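Long-range contacts in pyridoxal 5'-phosphate synthase subunit PdxT (Thermus thermophilus, PDB 2YWD), which probably hydrolyses glutamine to glutamate and ammonia, which is passed to the partner subunit PdxS for the synthesis of pyridoxal 5'-phosphate: residues A[5-10]-A[26-32]; A[20-24]-A[177-183]; A[63-67]-A[98-102]; A[121-126]-A[149-154]; A[162-167]-A[184-188]. All coordinates share one frame; numbering follows the deposited sequence.

Contact 1: residues A[5-10]-A[26-32]; sequences VGVLAL and IEAKEVR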
# COMPACT_ATOMS: atom_id res chain seq x y z
N VAL A 5 13.91 3.80 4.79
CA VAL A 5 12.50 3.84 4.38
C VAL A 5 12.34 4.57 3.06
O VAL A 5 12.80 5.70 2.90
CB VAL A 5 11.62 4.54 5.44
CG1 VAL A 5 10.16 4.48 5.02
CG2 VAL A 5 11.81 3.89 6.80
N GLY A 6 11.67 3.94 2.10
CA GLY A 6 11.47 4.58 0.82
C GLY A 6 10.01 4.61 0.40
O GLY A 6 9.17 3.92 0.97
N VAL A 7 9.72 5.46 -0.58
CA VAL A 7 8.38 5.59 -1.14
C VAL A 7 8.58 5.51 -2.65
O VAL A 7 9.39 6.25 -3.20
CB VAL A 7 7.73 6.94 -0.79
CG1 VAL A 7 6.32 7.00 -1.35
CG2 VAL A 7 7.71 7.14 0.72
N LEU A 8 7.88 4.59 -3.31
CA LEU A 8 8.01 4.44 -4.76
C LEU A 8 7.57 5.76 -5.38
O LEU A 8 6.46 6.22 -5.13
CB LEU A 8 7.14 3.29 -5.26
CG LEU A 8 7.37 2.85 -6.71
CD1 LEU A 8 8.81 2.37 -6.88
CD2 LEU A 8 6.41 1.73 -7.04
N ALA A 9 8.45 6.36 -6.18
CA ALA A 9 8.14 7.66 -6.79
C ALA A 9 8.18 7.66 -8.31
O ALA A 9 8.77 8.56 -8.92
CB ALA A 9 9.10 8.71 -6.24
N LEU A 10 7.56 6.67 -8.93
CA LEU A 10 7.52 6.59 -10.38
C LEU A 10 6.37 7.44 -10.92
O LEU A 10 6.47 8.00 -12.02
CB LEU A 10 7.33 5.13 -10.81
CG LEU A 10 8.46 4.18 -10.42
CD1 LEU A 10 8.12 2.77 -10.86
CD2 LEU A 10 9.77 4.64 -11.05
N ILE A 26 11.40 10.47 10.01
CA ILE A 26 11.99 9.80 8.85
C ILE A 26 12.09 10.70 7.62
O ILE A 26 11.18 11.47 7.31
CB ILE A 26 11.14 8.56 8.45
CG1 ILE A 26 11.18 7.51 9.57
CG2 ILE A 26 11.65 7.97 7.14
CD1 ILE A 26 12.51 6.80 9.71
N GLU A 27 13.23 10.62 6.93
CA GLU A 27 13.43 11.36 5.69
C GLU A 27 13.37 10.28 4.63
O GLU A 27 14.34 9.58 4.38
CB GLU A 27 14.80 12.06 5.68
CG GLU A 27 14.80 13.39 6.42
CD GLU A 27 13.79 14.37 5.85
OE1 GLU A 27 13.86 14.67 4.64
OE2 GLU A 27 12.92 14.85 6.62
N ALA A 28 12.19 10.14 4.03
CA ALA A 28 11.94 9.12 3.02
C ALA A 28 12.76 9.25 1.75
O ALA A 28 12.95 10.34 1.22
CB ALA A 28 10.46 9.10 2.68
N LYS A 29 13.23 8.11 1.27
CA LYS A 29 14.01 8.06 0.04
C LYS A 29 13.05 7.85 -1.13
O LYS A 29 12.21 6.96 -1.10
CB LYS A 29 15.02 6.90 0.11
CG LYS A 29 15.65 6.52 -1.23
CD LYS A 29 16.32 7.70 -1.91
CE LYS A 29 16.84 7.32 -3.29
NZ LYS A 29 17.48 8.47 -4.00
N GLU A 30 13.16 8.69 -2.15
CA GLU A 30 12.31 8.56 -3.32
C GLU A 30 12.90 7.47 -4.21
O GLU A 30 14.03 7.58 -4.68
CB GLU A 30 12.22 9.89 -4.08
CG GLU A 30 11.30 10.89 -3.41
CD GLU A 30 11.24 12.23 -4.12
OE1 GLU A 30 11.39 12.25 -5.36
OE2 GLU A 30 11.03 13.25 -3.45
N VAL A 31 12.13 6.41 -4.42
CA VAL A 31 12.58 5.29 -5.24
C VAL A 31 12.12 5.45 -6.68
O VAL A 31 10.92 5.46 -6.97
CB VAL A 31 12.05 3.95 -4.67
CG1 VAL A 31 12.52 2.78 -5.52
CG2 VAL A 31 12.54 3.77 -3.23
N ARG A 32 13.08 5.61 -7.59
CA ARG A 32 12.78 5.76 -9.01
C ARG A 32 13.57 4.76 -9.85
O ARG A 32 13.29 4.59 -11.04
CB ARG A 32 13.11 7.17 -9.49
CG ARG A 32 12.19 8.25 -8.96
CD ARG A 32 12.31 9.51 -9.79
NE ARG A 32 11.42 10.56 -9.31
CZ ARG A 32 11.59 11.21 -8.16
NH1 ARG A 32 12.63 10.92 -7.39
NH2 ARG A 32 10.72 12.14 -7.79
O HOH W 1 14.68 6.52 5.24
O HOH W 2 8.74 10.78 -10.40
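Val-5 and Ile-26 meet at about a right angle, Val-5 CB resting against Ile-26 CG2 at 3.8 Å. Two residues on, Val-7 CG2 touches Ala-28 CB on the face of the sheet that packs against helix 14-22, where Phe-14 and Leu-21 cover them. Leu-8 and Val-31 point to the other face and run obliquely past each other, with Leu-8 CD1 4.0 Å from Val-31 CG1 and helix 50-59 reaching Leu-8 through Ile-53. These pairs belong to a beta-alpha-beta unit with parallel strands, in which strand 29-31 forms the edge of the central sheet beside strand 5-8. Four backbone bonds join the strands, from Lys-29 N to Val-5 O, Val-7 N to Lys-29 O, Val-31 N to Val-7 O and Ala-9 N to Val-31 O, the last measuring 2.7 Å. A side chain at Gly-6 would probably press on Val-31 CG2 on the Leu-8 face. Beyond the paired strands, Ala-9 CB sits over the centre of the Arg-32 guanidinium, 4.0 Å above its plane. Arg-32 runs extended from CG to NE and turns at chi4 (71°), which sets the guanidinium beside Glu-30, salt-bridged through OE1, and a water links Arg-32 NE to Ala-9 O.

Contact 2: residues A[20-24]-A[177-183]; sequences ALKRL and EDPRLHR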
# COMPACT_ATOMS: atom_id res chain seq x y z
N ALA A 20 4.10 12.55 5.59
CA ALA A 20 3.57 11.80 6.72
C ALA A 20 4.72 11.14 7.49
O ALA A 20 4.70 11.09 8.72
CB ALA A 20 2.59 10.74 6.23
N LEU A 21 5.72 10.65 6.76
CA LEU A 21 6.86 10.00 7.38
C LEU A 21 7.74 10.96 8.18
O LEU A 21 8.45 10.53 9.09
CB LEU A 21 7.70 9.28 6.31
CG LEU A 21 7.07 7.99 5.76
CD1 LEU A 21 7.85 7.48 4.56
CD2 LEU A 21 7.04 6.94 6.87
N LYS A 22 7.69 12.24 7.86
CA LYS A 22 8.48 13.22 8.59
C LYS A 22 8.04 13.26 10.06
O LYS A 22 8.86 13.47 10.95
CB LYS A 22 8.33 14.62 7.98
CG LYS A 22 8.92 14.76 6.59
CD LYS A 22 8.80 16.19 6.07
CE LYS A 22 7.35 16.61 5.91
NZ LYS A 22 7.20 17.97 5.32
N ARG A 23 6.75 13.03 10.30
CA ARG A 23 6.22 13.04 11.66
C ARG A 23 6.79 11.90 12.49
O ARG A 23 6.64 11.88 13.71
CB ARG A 23 4.69 12.98 11.64
CG ARG A 23 4.05 14.17 10.96
CD ARG A 23 2.59 14.35 11.37
NE ARG A 23 1.98 15.48 10.68
CZ ARG A 23 1.63 15.47 9.40
NH1 ARG A 23 1.82 14.39 8.66
NH2 ARG A 23 1.11 16.56 8.84
N LEU A 24 7.43 10.94 11.82
CA LEU A 24 8.03 9.81 12.51
C LEU A 24 9.55 10.03 12.56
O LEU A 24 10.30 9.14 12.96
CB LEU A 24 7.72 8.51 11.77
CG LEU A 24 6.24 8.09 11.71
CD1 LEU A 24 6.14 6.71 11.07
CD2 LEU A 24 5.64 8.05 13.11
N GLU A 177 -3.15 13.68 9.29
CA GLU A 177 -1.91 14.06 9.95
C GLU A 177 -1.56 13.04 11.03
O GLU A 177 -0.60 13.22 11.78
CB GLU A 177 -2.03 15.46 10.56
CG GLU A 177 -2.24 16.54 9.51
CD GLU A 177 -1.89 17.92 10.02
OE1 GLU A 177 -0.74 18.11 10.47
OE2 GLU A 177 -2.77 18.81 9.99
N ASP A 178 -2.33 11.95 11.08
CA ASP A 178 -2.13 10.87 12.05
C ASP A 178 -1.08 9.91 11.49
O ASP A 178 -1.32 9.24 10.49
CB ASP A 178 -3.46 10.13 12.25
CG ASP A 178 -3.41 9.14 13.39
OD1 ASP A 178 -2.31 8.68 13.75
OD2 ASP A 178 -4.49 8.79 13.92
N PRO A 179 0.10 9.82 12.13
CA PRO A 179 1.16 8.93 11.65
C PRO A 179 1.18 7.54 12.28
O PRO A 179 2.08 6.75 12.00
CB PRO A 179 2.42 9.72 12.00
CG PRO A 179 2.07 10.25 13.36
CD PRO A 179 0.61 10.71 13.20
N ARG A 180 0.19 7.23 13.10
CA ARG A 180 0.14 5.93 13.77
C ARG A 180 0.10 4.70 12.87
O ARG A 180 0.63 3.65 13.25
CB ARG A 180 -1.02 5.90 14.76
CG ARG A 180 -0.78 6.77 15.99
CD ARG A 180 -1.96 6.64 16.94
NE ARG A 180 -3.18 7.04 16.27
CZ ARG A 180 -4.38 6.51 16.51
NH1 ARG A 180 -4.51 5.54 17.41
NH2 ARG A 180 -5.44 6.95 15.84
N LEU A 181 -0.55 4.79 11.72
CA LEU A 181 -0.59 3.64 10.83
C LEU A 181 0.78 3.48 10.17
O LEU A 181 1.24 2.37 9.92
CB LEU A 181 -1.70 3.78 9.78
CG LEU A 181 -1.95 2.56 8.89
CD1 LEU A 181 -1.98 1.28 9.73
CD2 LEU A 181 -3.28 2.75 8.14
N HIS A 182 1.45 4.60 9.89
CA HIS A 182 2.78 4.54 9.30
C HIS A 182 3.76 3.95 10.31
O HIS A 182 4.61 3.14 9.95
CB HIS A 182 3.26 5.94 8.88
CG HIS A 182 2.67 6.42 7.59
ND1 HIS A 182 1.37 6.85 7.47
CD2 HIS A 182 3.21 6.52 6.35
CE1 HIS A 182 1.13 7.20 6.22
NE2 HIS A 182 2.23 7.02 5.52
N ARG A 183 3.63 4.35 11.57
CA ARG A 183 4.51 3.82 12.61
C ARG A 183 4.27 2.32 12.77
O ARG A 183 5.21 1.54 12.94
CB ARG A 183 4.27 4.55 13.94
CG ARG A 183 5.05 3.96 15.13
CD ARG A 183 6.55 3.96 14.89
NE ARG A 183 7.14 5.29 15.01
CZ ARG A 183 8.39 5.59 14.66
NH1 ARG A 183 9.18 4.65 14.16
NH2 ARG A 183 8.85 6.82 14.83
O HOH W 3 11.56 6.10 13.05
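Leu-24 turns its CG away from its own carbonyl carbon (chi1 -64°), which carries its two methyls between Pro-179, His-182 and Arg-183. Arg-183 starts with CG opposite its backbone N (chi1 174°) and then folds at chi2 and chi3, bringing its guanidinium back over Leu-24. The two side chains slide past each other in opposite directions: Leu-24 CD2 lies 3.7 Å from Arg-183 NE, while Leu-24 CD1 approaches His-182 CB. The same CD2 methyl touches Pro-179 CB at 3.8 Å. Arg-183 NH2 adds a weak bond to Leu-24 O, and a water joins that oxygen to Arg-183 NH1.

Ala-20 CB makes a CH-pi contact over one face of the His-182 imidazole, 4.0 Å from the ring centroid, and Leu-21 CD2 comes in obliquely near His-182 CD2. The ring's NE2 is hydrogen-bonded to His-17 ND1. Arg-23 NH2 forms a salt bridge with Glu-177 OE1 at 2.9 Å, on the anti side and out of the carboxylate plane, with the two flat groups 54° apart. Glu-177 CB lies against one face of the guanidinium.

Asp-178 OD1 accepts from Arg-180 N, a capping bond at the start of helix 180-189. This packs the C-terminal part of helix 14-22 and the residues that follow against helix 180-189 in the class I glutamine amidotransferase fold, and the His-182 side chain lies about 4 Å from that of Glu-174 (nearest atoms) in the predicted charge relay.

Contact 3: residues A[63-67]-A[98-102]; sequences EDEVR and PRLGV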
# COMPACT_ATOMS: atom_id res chain seq x y z
N GLU A 63 9.78 -4.05 -10.03
CA GLU A 63 8.82 -5.09 -9.66
C GLU A 63 9.53 -6.41 -9.31
O GLU A 63 9.34 -6.96 -8.23
CB GLU A 63 7.86 -5.34 -10.83
CG GLU A 63 6.80 -6.42 -10.57
CD GLU A 63 6.16 -6.92 -11.86
OE1 GLU A 63 5.78 -6.08 -12.70
OE2 GLU A 63 6.02 -8.15 -12.02
N ASP A 64 10.36 -6.89 -10.22
CA ASP A 64 11.07 -8.14 -10.02
C ASP A 64 12.01 -8.13 -8.81
O ASP A 64 12.08 -9.12 -8.07
CB ASP A 64 11.83 -8.49 -11.30
CG ASP A 64 10.89 -8.68 -12.48
OD1 ASP A 64 11.30 -8.41 -13.63
OD2 ASP A 64 9.73 -9.09 -12.26
N GLU A 65 12.73 -7.03 -8.60
CA GLU A 65 13.64 -6.94 -7.46
C GLU A 65 12.85 -6.91 -6.16
O GLU A 65 13.23 -7.54 -5.17
CB GLU A 65 14.51 -5.68 -7.57
CG GLU A 65 15.56 -5.51 -6.47
CD GLU A 65 16.52 -6.69 -6.37
OE1 GLU A 65 16.77 -7.36 -7.40
OE2 GLU A 65 17.04 -6.95 -5.26
N VAL A 66 11.73 -6.19 -6.15
CA VAL A 66 10.90 -6.13 -4.96
C VAL A 66 10.38 -7.54 -4.64
O VAL A 66 10.39 -7.96 -3.48
CB VAL A 66 9.72 -5.16 -5.14
CG1 VAL A 66 8.73 -5.33 -4.01
CG2 VAL A 66 10.23 -3.72 -5.17
N ARG A 67 9.93 -8.26 -5.66
CA ARG A 67 9.41 -9.61 -5.45
C ARG A 67 10.48 -10.48 -4.78
O ARG A 67 10.20 -11.23 -3.84
CB ARG A 67 8.99 -10.25 -6.79
CG ARG A 67 8.38 -11.64 -6.63
CD ARG A 67 7.87 -12.22 -7.96
NE ARG A 67 6.76 -11.45 -8.53
CZ ARG A 67 6.88 -10.58 -9.53
NH1 ARG A 67 8.06 -10.37 -10.09
NH2 ARG A 67 5.81 -9.91 -9.95
N PRO A 98 -0.04 -4.97 -15.18
CA PRO A 98 1.28 -5.10 -14.56
C PRO A 98 1.17 -4.85 -13.06
O PRO A 98 0.61 -3.84 -12.63
CB PRO A 98 2.09 -4.01 -15.26
CG PRO A 98 1.46 -3.94 -16.62
CD PRO A 98 -0.01 -4.01 -16.30
N ARG A 99 1.70 -5.77 -12.26
CA ARG A 99 1.64 -5.64 -10.80
C ARG A 99 2.59 -6.61 -10.13
O ARG A 99 3.11 -7.53 -10.77
CB ARG A 99 0.22 -5.93 -10.32
CG ARG A 99 -0.26 -7.33 -10.66
CD ARG A 99 -1.72 -7.52 -10.27
NE ARG A 99 -2.21 -8.87 -10.52
CZ ARG A 99 -2.54 -9.34 -11.72
NH1 ARG A 99 -2.44 -8.56 -12.79
NH2 ARG A 99 -2.98 -10.58 -11.85
N LEU A 100 2.83 -6.40 -8.83
CA LEU A 100 3.71 -7.28 -8.06
C LEU A 100 2.99 -8.60 -7.80
O LEU A 100 3.54 -9.67 -8.04
CB LEU A 100 4.11 -6.62 -6.73
CG LEU A 100 4.97 -7.49 -5.81
CD1 LEU A 100 6.27 -7.88 -6.52
CD2 LEU A 100 5.27 -6.72 -4.52
N GLY A 101 1.76 -8.50 -7.29
CA GLY A 101 0.95 -9.68 -7.04
C GLY A 101 1.36 -10.63 -5.93
O GLY A 101 1.08 -11.82 -6.01
N VAL A 102 2.00 -10.12 -4.88
CA VAL A 102 2.43 -10.97 -3.78
C VAL A 102 1.32 -11.18 -2.74
O VAL A 102 1.27 -12.21 -2.07
CB VAL A 102 3.68 -10.39 -3.07
CG1 VAL A 102 3.36 -9.04 -2.45
CG2 VAL A 102 4.19 -11.36 -2.02
O HOH W 4 4.31 -12.24 -7.36
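Leu-100 is the residue most deeply covered here, its side chain laid against helix 62-71, and within this alpha/beta fold the contact joins that helix to the loop before strand 103-108. With CG opposite the backbone N (chi1 177°), Leu-100 directs its two methyls to different neighbours: CD1 reaches Arg-67 CB at 3.6 Å and also approaches Glu-63 O, while CD2 meets Val-66 CG1 at 3.8 Å, the two side chains crossing at about a right angle. Trp-86 and Leu-77 also pack on Leu-100.

Glu-63 CG and CD lie against Arg-99 O, CD at 3.3 Å. Glu-63 OE2 receives Arg-67 NH2 in an almost straight 2.7 Å salt bridge, one turn along the helix, and its other oxygen, OE1, is paired with Arg-58. Arg-67 NH1 is tied to Asp-64 OD2, and both accepting oxygens lie in the guanidinium plane. Leu-100 CD1 covers one face of that plane, 3.8 Å above it and toward its rim. Across the contact, Arg-67 NH2 donates to Leu-100 O at 3.0 Å. A methionine in place of Arg-67 would probably leave Leu-100 O without its side-chain donor and Glu-63 OE2 and Asp-64 without their charged mate. A water also bridges Arg-67 NE to Leu-100 O.

Contact 4: residues A[121-126]-A[149-154]; sequences EDLEVE and EVLARL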
# COMPACT_ATOMS: atom_id res chain seq x y z
N GLU A 121 -14.42 7.86 6.62
CA GLU A 121 -15.02 7.05 7.66
C GLU A 121 -14.06 6.80 8.81
O GLU A 121 -12.87 6.57 8.60
CB GLU A 121 -15.42 5.68 7.10
CG GLU A 121 -16.50 5.68 6.04
CD GLU A 121 -17.86 6.09 6.59
OE1 GLU A 121 -18.09 5.89 7.80
OE2 GLU A 121 -18.69 6.58 5.80
N ASP A 122 -14.57 6.82 10.04
CA ASP A 122 -13.72 6.52 11.18
C ASP A 122 -13.63 5.01 11.24
O ASP A 122 -14.65 4.32 11.20
CB ASP A 122 -14.32 7.08 12.47
CG ASP A 122 -14.16 8.58 12.57
OD1 ASP A 122 -13.01 9.06 12.41
OD2 ASP A 122 -15.18 9.28 12.79
N LEU A 123 -12.41 4.48 11.30
CA LEU A 123 -12.22 3.04 11.31
C LEU A 123 -11.57 2.52 12.59
O LEU A 123 -10.80 3.22 13.25
CB LEU A 123 -11.34 2.63 10.13
CG LEU A 123 -11.68 3.22 8.75
CD1 LEU A 123 -10.52 2.98 7.80
CD2 LEU A 123 -12.96 2.61 8.22
N GLU A 124 -11.90 1.28 12.94
CA GLU A 124 -11.32 0.64 14.10
C GLU A 124 -10.22 -0.28 13.61
O GLU A 124 -10.49 -1.27 12.93
CB GLU A 124 -12.37 -0.15 14.87
CG GLU A 124 -13.21 0.71 15.79
CD GLU A 124 -12.35 1.50 16.75
OE1 GLU A 124 -11.55 0.88 17.49
OE2 GLU A 124 -12.47 2.75 16.77
N VAL A 125 -8.97 0.06 13.93
CA VAL A 125 -7.82 -0.73 13.51
C VAL A 125 -7.31 -1.58 14.66
O VAL A 125 -7.02 -1.08 15.75
CB VAL A 125 -6.68 0.19 13.02
CG1 VAL A 125 -5.49 -0.64 12.59
CG2 VAL A 125 -7.18 1.06 11.88
N GLU A 126 -7.21 -2.88 14.42
CA GLU A 126 -6.75 -3.81 15.44
C GLU A 126 -5.37 -3.43 15.96
O GLU A 126 -4.43 -3.23 15.19
CB GLU A 126 -6.71 -5.24 14.89
CG GLU A 126 -6.23 -6.28 15.89
CD GLU A 126 -6.12 -7.66 15.28
OE1 GLU A 126 -5.41 -7.81 14.25
OE2 GLU A 126 -6.73 -8.61 15.82
N GLU A 149 -4.60 -11.42 7.11
CA GLU A 149 -5.26 -10.92 8.30
C GLU A 149 -5.98 -9.60 8.03
O GLU A 149 -5.44 -8.71 7.38
CB GLU A 149 -4.21 -10.74 9.41
CG GLU A 149 -4.71 -10.07 10.68
CD GLU A 149 -3.67 -10.09 11.78
OE1 GLU A 149 -2.49 -9.78 11.50
OE2 GLU A 149 -4.03 -10.40 12.94
N VAL A 150 -7.21 -9.47 8.53
CA VAL A 150 -7.97 -8.24 8.35
C VAL A 150 -7.78 -7.39 9.60
O VAL A 150 -8.20 -7.78 10.69
CB VAL A 150 -9.48 -8.52 8.16
CG1 VAL A 150 -10.25 -7.21 8.04
CG2 VAL A 150 -9.70 -9.37 6.92
N LEU A 151 -7.14 -6.24 9.44
CA LEU A 151 -6.87 -5.35 10.57
C LEU A 151 -7.93 -4.27 10.76
O LEU A 151 -8.01 -3.65 11.82
CB LEU A 151 -5.50 -4.69 10.40
CG LEU A 151 -4.32 -5.65 10.31
CD1 LEU A 151 -3.04 -4.87 10.03
CD2 LEU A 151 -4.19 -6.42 11.62
N ALA A 152 -8.74 -4.03 9.73
CA ALA A 152 -9.79 -3.02 9.81
C ALA A 152 -10.86 -3.23 8.75
O ALA A 152 -10.57 -3.69 7.64
CB ALA A 152 -9.18 -1.62 9.66
N ARG A 153 -12.09 -2.89 9.10
CA ARG A 153 -13.22 -3.04 8.19
C ARG A 153 -14.11 -1.81 8.20
O ARG A 153 -14.17 -1.08 9.18
CB ARG A 153 -14.10 -4.23 8.61
CG ARG A 153 -13.43 -5.58 8.64
CD ARG A 153 -14.33 -6.61 9.33
NE ARG A 153 -13.66 -7.90 9.50
CZ ARG A 153 -13.71 -8.91 8.64
NH1 ARG A 153 -14.41 -8.80 7.51
NH2 ARG A 153 -13.05 -10.03 8.90
N LEU A 154 -14.79 -1.59 7.08
CA LEU A 154 -15.77 -0.50 6.99
C LEU A 154 -17.03 -1.35 7.02
O LEU A 154 -17.39 -1.95 6.01
CB LEU A 154 -15.66 0.24 5.66
CG LEU A 154 -16.77 1.26 5.43
CD1 LEU A 154 -16.93 2.15 6.66
CD2 LEU A 154 -16.45 2.10 4.20
O HOH W 5 -12.63 -2.48 11.83
O HOH W 6 -14.14 0.15 11.68
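Strand 149-154, the edge of the central seven-stranded sheet, runs beside strand 118-125 of a separate two-stranded antiparallel hairpin, and Glu-126 and Leu-151 make the one direct backbone bond between them. The short segments are nearly antiparallel, at 158°, and Glu-126 N reaches Leu-151 O at 2.8 Å, almost straight. Farther along the strands two waters take over: one lies between Arg-153 N, from which it accepts, and Glu-124 O; the other accepts from Glu-124 N and donates to Arg-153 O. Leu-151 and Ala-152 both face Leu-160 in a classic beta bulge, and Ala-152 CB points toward the hairpin, 3.5 Å from Glu-124 O and 4.0 Å from Val-125 CG2.

At the far end Glu-121 and Leu-154 cross at about a right angle. Glu-121 bends at chi2 (-68°), and its aliphatic CG, rather than its carboxylate, lies closest to Leu-154 CD1, at 3.6 Å. Cutting Glu-121 back to a glycine would probably open a gap beside Leu-154 CD1 and leave that methyl freer to move. Leu-123 CD2 lies 4.3 Å from the same methyl, and its side chain also packs on Phe-135 and Phe-171.

At the other end two acids approach each other with carboxylate planes 77° apart, probably at some electrostatic cost: Glu-126 OE1 stands 3.2 Å from Glu-149 OE2.

Contact 5: residues A[162-167]-A[184-188]; sequences RQGKVL and YFLEL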
# COMPACT_ATOMS: atom_id res chain seq x y z
N ARG A 162 -3.23 -7.45 6.17
CA ARG A 162 -1.82 -7.75 6.34
C ARG A 162 -1.50 -9.21 6.05
O ARG A 162 -2.26 -10.11 6.40
CB ARG A 162 -1.38 -7.41 7.76
CG ARG A 162 0.05 -7.82 8.09
CD ARG A 162 0.46 -7.42 9.50
NE ARG A 162 1.80 -7.91 9.83
CZ ARG A 162 2.45 -7.66 10.96
NH1 ARG A 162 1.89 -6.92 11.91
NH2 ARG A 162 3.66 -8.16 11.15
N GLN A 163 -0.37 -9.42 5.38
CA GLN A 163 0.11 -10.75 5.05
C GLN A 163 1.60 -10.71 5.31
O GLN A 163 2.38 -10.28 4.45
CB GLN A 163 -0.15 -11.07 3.58
CG GLN A 163 0.45 -12.38 3.12
CD GLN A 163 0.29 -12.60 1.63
OE1 GLN A 163 -0.81 -12.82 1.13
NE2 GLN A 163 1.40 -12.52 0.90
N GLY A 164 2.00 -11.14 6.50
CA GLY A 164 3.41 -11.11 6.85
C GLY A 164 3.90 -9.68 6.92
O GLY A 164 3.37 -8.88 7.68
N LYS A 165 4.90 -9.35 6.11
CA LYS A 165 5.44 -7.99 6.10
C LYS A 165 4.86 -7.13 4.98
O LYS A 165 5.44 -6.12 4.60
CB LYS A 165 6.97 -8.04 6.01
CG LYS A 165 7.62 -8.46 7.32
CD LYS A 165 9.13 -8.49 7.21
CE LYS A 165 9.78 -8.63 8.59
NZ LYS A 165 9.29 -9.83 9.32
N VAL A 166 3.71 -7.55 4.47
CA VAL A 166 3.01 -6.83 3.40
C VAL A 166 1.72 -6.27 3.99
O VAL A 166 0.88 -7.01 4.50
CB VAL A 166 2.66 -7.75 2.22
CG1 VAL A 166 1.88 -6.97 1.16
CG2 VAL A 166 3.92 -8.33 1.61
N LEU A 167 1.57 -4.95 3.91
CA LEU A 167 0.41 -4.26 4.45
C LEU A 167 -0.27 -3.52 3.30
O LEU A 167 0.40 -2.96 2.44
CB LEU A 167 0.86 -3.27 5.52
CG LEU A 167 -0.21 -2.51 6.30
CD1 LEU A 167 -1.02 -3.49 7.14
CD2 LEU A 167 0.46 -1.47 7.19
N TYR A 184 3.01 1.91 12.71
CA TYR A 184 2.65 0.50 12.82
C TYR A 184 3.42 -0.27 11.74
O TYR A 184 3.97 -1.35 12.00
CB TYR A 184 1.14 0.33 12.61
CG TYR A 184 0.68 -1.11 12.53
CD1 TYR A 184 0.52 -1.88 13.69
CD2 TYR A 184 0.42 -1.71 11.30
CE1 TYR A 184 0.11 -3.22 13.61
CE2 TYR A 184 0.02 -3.04 11.22
CZ TYR A 184 -0.14 -3.79 12.37
OH TYR A 184 -0.54 -5.10 12.29
N PHE A 185 3.45 0.29 10.54
CA PHE A 185 4.15 -0.33 9.42
C PHE A 185 5.66 -0.39 9.66
O PHE A 185 6.29 -1.43 9.44
CB PHE A 185 3.87 0.44 8.12
CG PHE A 185 4.71 -0.01 6.95
CD1 PHE A 185 4.72 -1.35 6.56
CD2 PHE A 185 5.50 0.90 6.25
CE1 PHE A 185 5.51 -1.78 5.49
CE2 PHE A 185 6.29 0.48 5.17
CZ PHE A 185 6.30 -0.86 4.80
N LEU A 186 6.25 0.71 10.12
CA LEU A 186 7.68 0.73 10.37
C LEU A 186 8.07 -0.27 11.46
O LEU A 186 9.13 -0.90 11.39
CB LEU A 186 8.14 2.13 10.78
CG LEU A 186 7.93 3.22 9.73
CD1 LEU A 186 8.67 4.48 10.16
CD2 LEU A 186 8.44 2.75 8.37
N GLU A 187 7.20 -0.42 12.45
CA GLU A 187 7.46 -1.37 13.53
C GLU A 187 7.50 -2.80 13.00
O GLU A 187 8.39 -3.57 13.35
CB GLU A 187 6.38 -1.24 14.62
CG GLU A 187 6.46 0.05 15.43
CD GLU A 187 7.55 0.02 16.50
OE1 GLU A 187 7.37 -0.72 17.50
OE2 GLU A 187 8.57 0.72 16.35
N LEU A 188 6.56 -3.15 12.14
CA LEU A 188 6.53 -4.50 11.59
C LEU A 188 7.69 -4.72 10.60
O LEU A 188 8.10 -5.85 10.35
CB LEU A 188 5.18 -4.79 10.93
CG LEU A 188 4.79 -4.18 9.58
CD1 LEU A 188 5.48 -4.94 8.45
CD2 LEU A 188 3.28 -4.27 9.40
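Arg-162 and Tyr-184 form the polar link between the beta hairpin of strands 157-163 and 166-169, closed by a type II' turn, and the C-terminal helix 180-189, which packs on this part of the central sheet. Fully extended from CG to NE, Arg-162 carries its NH1 to Tyr-184 OH for a 3.1 Å hydrogen bond in the guanidinium plane, that plane standing 80° from the phenol ring. Its NE is held by Gly-164 O at 2.8 Å, so two bonds from different edges fix the rotation of the group.

The apolar contacts lie to the side of this. Leu-167 CD2 touches Phe-185 CB at 4.0 Å and reaches the edge of the Tyr-184 ring near CD2. Leu-188 CD1 lies against Lys-165 CA at 3.9 Å.

Aliphatic atoms also cover the charged group. Leu-188 holds CG between its backbone N and carbonyl carbon (chi1 74°), and its CD2 sits over the centre of the Arg-162 guanidinium, 3.8 Å above the plane.

How the contacts relate
From the N terminus, contact 1 closes first, the short loop through helix 14-22 between two neighbouring parallel strands. Contact 2 starts inside that loop and therefore crosses contact 1; it spans most of the chain to reach the start of the C-terminal helix. Within its long loop nest contact 3, between helix 62-71 and a later loop, and contact 4, between the hairpin and the sheet edge. Contact 5 follows these in series, crosses contact 2 and uses the same C-terminal helix. Leu-21 joins contacts 1 and 2, Leu-186 brings contact 5 to both, Gln-163 bonds to Val-102, and Leu-151 links contacts 4 and 5. Contacts 1 and 4 lie on opposite sides of the chain's centre.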